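Local coordinates for B-agarase (Saccharophagus degradans, PDB 4BQ2), which hydrolyses the beta-galactosidic linkages of agarose as an exo-acting beta-agarase of glycoside hydrolase family 50, at residues A70-D75 with L88-Q93; P254-T259 with R263-N268. All coordinates share one frame; numbering follows the deposited sequence.

Contact 1. Residues A70-D75 with L88-Q93; sequences ASLYFD and LDVTDQ
F74 and L88 make the closest apolar contact between the two segments. CD1 of L88 meets the ring of F74 at CZ, 3.8 Å away, with CE1 slightly farther at 4.1 Å. The approach to the ring is oblique, and the two side chains run at a slant to each other. In L88, CG stands anti to the backbone N (chi1 165°), which carries the methyl branches off strand 84-92 toward the ring. F74 turns its CG anti to its own carbonyl carbon instead (chi1 -51°), which lays the ring inward with CZ toward L88.

The second apolar pair is looser. CD2 of L72 lies 4.4 Å from CG2 of V90. The two pairs also touch lengthwise along each strand. CD2 of L72 lies 3.6 Å from CZ of F74, and CD1 of L88 is 4.0 Å from CG2 of V90. The four ends therefore make one continuous apolar patch, all of it buried.

No hydrogen bond joins the segments, and the CA atoms of L72 and V90 are 10.1 Å apart. This is face-to-face packing across the interior of a beta-sandwich, consistent with the CBM-like domain of this agarase. Strand 70-79 pairs with strands 110-115 and 180-191, whereas strand 84-92 pairs with 97-104 and 166-174. I169 and L171 of strand 166-174 extend the patch beside L72, F74 and L88.

Polar interactions lie on the other face of strand 70-79. S71, Y73 and D75 alternate with the apolar residues. O of S71 lies at the edge of the Y73 ring, in its plane, 3.5 Å from CD1. D75 forms a salt bridge with R188 and hydrogen bonds with S111 and N186, so both its carboxylate oxygens are engaged.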
# COMPACT_ATOMS: atom_id res chain seq x y z
N ALA A 70 23.62 -3.99 18.15
CA ALA A 70 23.94 -5.21 17.44
C ALA A 70 22.84 -5.59 16.47
O ALA A 70 21.74 -5.06 16.56
CB ALA A 70 24.17 -6.35 18.43
N SER A 71 23.16 -6.50 15.54
CA SER A 71 22.22 -6.98 14.55
C SER A 71 22.26 -8.50 14.50
O SER A 71 23.28 -9.11 14.75
CB SER A 71 22.55 -6.43 13.14
OG SER A 71 22.43 -5.02 13.11
N LEU A 72 21.13 -9.08 14.13
CA LEU A 72 20.98 -10.47 13.82
C LEU A 72 21.28 -10.69 12.33
O LEU A 72 20.68 -10.02 11.47
CB LEU A 72 19.52 -10.83 14.07
CG LEU A 72 19.04 -12.26 14.06
CD1 LEU A 72 19.77 -13.05 15.15
CD2 LEU A 72 17.51 -12.26 14.29
N TYR A 73 22.15 -11.64 12.05
CA TYR A 73 22.60 -11.95 10.69
C TYR A 73 22.18 -13.32 10.24
O TYR A 73 22.20 -14.25 11.04
CB TYR A 73 24.13 -11.91 10.68
CG TYR A 73 24.69 -10.54 10.54
CD1 TYR A 73 24.66 -9.65 11.62
CD2 TYR A 73 25.24 -10.10 9.34
CE1 TYR A 73 25.18 -8.38 11.51
CE2 TYR A 73 25.76 -8.82 9.23
CZ TYR A 73 25.73 -7.97 10.31
OH TYR A 73 26.25 -6.70 10.23
N PHE A 74 21.86 -13.46 8.95
CA PHE A 74 21.58 -14.76 8.32
C PHE A 74 22.26 -14.77 6.96
O PHE A 74 22.22 -13.74 6.26
CB PHE A 74 20.08 -14.96 8.02
CG PHE A 74 19.16 -14.70 9.17
CD1 PHE A 74 18.82 -13.41 9.55
CD2 PHE A 74 18.53 -15.77 9.80
CE1 PHE A 74 17.94 -13.18 10.60
CE2 PHE A 74 17.65 -15.55 10.87
CZ PHE A 74 17.35 -14.26 11.25
N ASP A 75 22.87 -15.90 6.58
CA ASP A 75 23.32 -16.10 5.19
C ASP A 75 22.19 -16.86 4.51
O ASP A 75 21.71 -17.86 5.03
CB ASP A 75 24.62 -16.92 5.11
CG ASP A 75 25.83 -16.23 5.75
OD1 ASP A 75 25.73 -15.05 6.17
OD2 ASP A 75 26.87 -16.92 5.89
N LEU A 88 10.73 -11.45 8.14
CA LEU A 88 11.41 -11.78 9.37
C LEU A 88 10.61 -11.10 10.49
O LEU A 88 10.50 -9.88 10.50
CB LEU A 88 12.87 -11.27 9.33
CG LEU A 88 13.54 -11.25 10.71
CD1 LEU A 88 13.87 -12.68 11.14
CD2 LEU A 88 14.78 -10.34 10.73
N ASP A 89 10.04 -11.92 11.38
CA ASP A 89 9.31 -11.42 12.53
C ASP A 89 10.06 -11.89 13.75
O ASP A 89 10.35 -13.07 13.89
CB ASP A 89 7.89 -12.01 12.56
CG ASP A 89 7.01 -11.45 11.45
OD1 ASP A 89 6.46 -10.36 11.64
OD2 ASP A 89 6.87 -12.12 10.39
N VAL A 90 10.37 -10.95 14.64
CA VAL A 90 11.11 -11.25 15.84
C VAL A 90 10.21 -10.81 16.99
O VAL A 90 9.77 -9.66 17.02
CB VAL A 90 12.47 -10.52 15.86
CG1 VAL A 90 13.23 -10.80 17.15
CG2 VAL A 90 13.33 -10.93 14.67
N THR A 91 9.90 -11.75 17.89
CA THR A 91 8.96 -11.52 19.00
C THR A 91 9.68 -11.63 20.35
O THR A 91 10.50 -12.54 20.55
CB THR A 91 7.78 -12.51 18.92
OG1 THR A 91 7.13 -12.36 17.65
CG2 THR A 91 6.72 -12.23 19.99
N ASP A 92 9.44 -10.67 21.24
CA ASP A 92 10.06 -10.72 22.56
C ASP A 92 9.09 -11.33 23.58
O ASP A 92 7.94 -11.64 23.28
CB ASP A 92 10.66 -9.37 23.00
CG ASP A 92 9.61 -8.30 23.33
OD1 ASP A 92 8.44 -8.61 23.69
OD2 ASP A 92 9.98 -7.12 23.25
N GLN A 93 9.59 -11.53 24.79
CA GLN A 93 8.83 -12.23 25.83
C GLN A 93 7.58 -11.52 26.28
O GLN A 93 6.76 -12.12 26.98
CB GLN A 93 9.73 -12.49 27.04
CG GLN A 93 10.17 -11.25 27.78
CD GLN A 93 11.25 -11.59 28.79
OE1 GLN A 93 11.39 -12.75 29.18
NE2 GLN A 93 12.06 -10.60 29.15

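Contact 2. Residues P254-T259 with R263-N268; sequences PKLKAT and RTEKIN
R263 reaches across to the backbone of K257 and makes the polar grip of this contact. Its NH2 donates to O of K257 at 2.8 Å, in the carbonyl plane and on a lone pair. That oxygen lies 22° out of the guanidinium plane. NE adds a weak second bond to the same O at 3.2 Å. With chi1 at 61°, CG of R263 sits between the backbone N and the carbonyl carbon, and the chain then extends straight to NE. E265 steadies the guanidinium from within the strand. Its OE1 forms a salt bridge with NH1 at 3.0 Å, a nearly straight bond (168°) that lies in the guanidinium plane but meets the carboxylate from above.

Packing is tight around the arginine. CG2 of T259 presses on CD of R263 at 3.4 Å, and CB of L256 lies at the guanidinium edge by NH2. Farther along, L256 and I267 meet tip to tip, CD2 to CD1, at 3.7 Å. P280 touches both.

The solvent side is looser. Water 1 lies beyond NH2 of R263, accepts from it and donates to OE2 of E265 at 2.7 Å, with a weak link to N of K257. Water 2 lies at the NE edge of the guanidinium, in its plane. It accepts from N of T259 at 2.8 Å and, weakly, from NE of R263. The end of the K257 side chain leads away from the strand, and its NZ bonds weakly to a glycerol, probably from the crystallisation liquor.

OG1 of T259 bonds to N of Y261, an ST turn where the chain begins to reverse. Strand 263-267 then forms a beta-hairpin with strand 270-274, which leads on to strand 280-287 of the catalytic domain, probably a (beta/alpha)8 barrel as in the family.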
# COMPACT_ATOMS: atom_id res chain seq x y z
N PRO A 254 -18.04 -12.03 -28.17
CA PRO A 254 -19.25 -11.49 -28.79
C PRO A 254 -19.69 -10.17 -28.15
O PRO A 254 -19.34 -9.88 -27.01
CB PRO A 254 -20.29 -12.57 -28.50
CG PRO A 254 -19.87 -13.12 -27.18
CD PRO A 254 -18.36 -13.03 -27.13
N LYS A 255 -20.46 -9.39 -28.91
CA LYS A 255 -20.95 -8.11 -28.45
C LYS A 255 -22.22 -8.34 -27.64
O LYS A 255 -23.09 -9.11 -28.05
CB LYS A 255 -21.15 -7.14 -29.64
CG LYS A 255 -21.76 -5.79 -29.26
CD LYS A 255 -21.31 -4.66 -30.16
CE LYS A 255 -22.16 -4.53 -31.41
NZ LYS A 255 -21.43 -3.71 -32.40
N LEU A 256 -22.30 -7.73 -26.47
CA LEU A 256 -23.47 -7.89 -25.61
C LEU A 256 -24.31 -6.63 -25.71
O LEU A 256 -24.02 -5.77 -26.53
CB LEU A 256 -23.06 -8.12 -24.15
CG LEU A 256 -22.25 -9.32 -23.66
CD1 LEU A 256 -22.64 -10.61 -24.36
CD2 LEU A 256 -20.75 -9.05 -23.81
N LYS A 257 -25.34 -6.50 -24.87
CA LYS A 257 -26.23 -5.34 -24.93
C LYS A 257 -25.43 -4.07 -24.61
O LYS A 257 -24.71 -4.05 -23.61
CB LYS A 257 -27.37 -5.53 -23.91
CG LYS A 257 -28.49 -4.48 -24.00
CD LYS A 257 -29.72 -4.94 -23.20
CE LYS A 257 -30.72 -3.78 -23.08
NZ LYS A 257 -31.08 -3.14 -24.36
N ALA A 258 -25.54 -3.03 -25.45
CA ALA A 258 -24.83 -1.74 -25.22
C ALA A 258 -25.74 -0.78 -24.45
O ALA A 258 -26.89 -0.53 -24.89
CB ALA A 258 -24.47 -1.13 -26.58
N THR A 259 -25.29 -0.25 -23.31
CA THR A 259 -26.15 0.65 -22.54
C THR A 259 -25.65 2.09 -22.61
O THR A 259 -26.32 3.00 -22.10
CB THR A 259 -26.20 0.27 -21.06
OG1 THR A 259 -24.90 0.45 -20.50
CG2 THR A 259 -26.66 -1.22 -20.88
N ARG A 263 -20.56 -1.50 -17.54
CA ARG A 263 -21.46 -2.28 -16.68
C ARG A 263 -20.88 -3.65 -16.43
O ARG A 263 -19.85 -3.98 -17.01
CB ARG A 263 -22.89 -2.38 -17.30
CG ARG A 263 -22.90 -3.08 -18.64
CD ARG A 263 -24.29 -3.06 -19.30
NE ARG A 263 -24.22 -3.91 -20.48
CZ ARG A 263 -24.44 -5.23 -20.46
NH1 ARG A 263 -24.77 -5.83 -19.33
NH2 ARG A 263 -24.34 -5.92 -21.60
N THR A 264 -21.52 -4.46 -15.58
CA THR A 264 -20.97 -5.81 -15.29
C THR A 264 -21.84 -6.91 -15.90
O THR A 264 -23.09 -6.75 -16.08
CB THR A 264 -20.86 -6.09 -13.79
OG1 THR A 264 -22.17 -6.10 -13.20
CG2 THR A 264 -19.98 -5.05 -13.08
N GLU A 265 -21.20 -8.02 -16.23
CA GLU A 265 -21.94 -9.17 -16.73
C GLU A 265 -21.07 -10.40 -16.65
O GLU A 265 -19.87 -10.33 -16.96
CB GLU A 265 -22.35 -8.96 -18.17
CG GLU A 265 -23.18 -10.11 -18.72
CD GLU A 265 -24.35 -9.59 -19.48
OE1 GLU A 265 -25.11 -8.77 -18.91
OE2 GLU A 265 -24.48 -9.97 -20.66
N LYS A 266 -21.68 -11.52 -16.26
CA LYS A 266 -21.00 -12.81 -16.31
C LYS A 266 -20.98 -13.32 -17.76
O LYS A 266 -22.03 -13.35 -18.45
CB LYS A 266 -21.67 -13.80 -15.35
CG LYS A 266 -20.71 -14.70 -14.59
CD LYS A 266 -21.49 -15.72 -13.76
CE LYS A 266 -22.22 -15.05 -12.60
NZ LYS A 266 -23.09 -15.97 -11.81
N ILE A 267 -19.81 -13.66 -18.26
CA ILE A 267 -19.69 -14.16 -19.61
C ILE A 267 -19.09 -15.56 -19.51
O ILE A 267 -17.98 -15.73 -19.01
CB ILE A 267 -18.86 -13.23 -20.51
CG1 ILE A 267 -19.46 -11.82 -20.54
CG2 ILE A 267 -18.74 -13.84 -21.90
CD1 ILE A 267 -18.64 -10.78 -21.27
N ASN A 268 -19.90 -16.53 -19.92
CA ASN A 268 -19.67 -17.96 -19.74
C ASN A 268 -18.93 -18.31 -18.45
O ASN A 268 -17.83 -18.84 -18.46
CB ASN A 268 -19.00 -18.55 -20.99
CG ASN A 268 -19.88 -18.41 -22.24
OD1 ASN A 268 -19.41 -17.97 -23.29
ND2 ASN A 268 -21.17 -18.75 -22.11
O HOH W 1 -26.02 -8.33 -22.07
O HOH W 2 -22.94 -1.12 -22.06

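How the contacts relate
From the N terminus, contact 1 comes first. It closes the short link between strands 70-79 and 84-92, two successive strands that do not pair with each other, and so ties together the two facing layers of the CBM-like domain. The chain then runs on through strand 180-191 and helix 222-235 before contact 2. Here residues 260-262 turn the chain back, joining the loop before it to the hairpin strand 263-267, which leads through 270-274 to 280-287, beside strand 693-699 of the probable barrel. The contacts follow in series, neither nested nor crossed. The centres of contact 1 and contact 2 are about 53 Å apart, on opposite sides of the chain's centre.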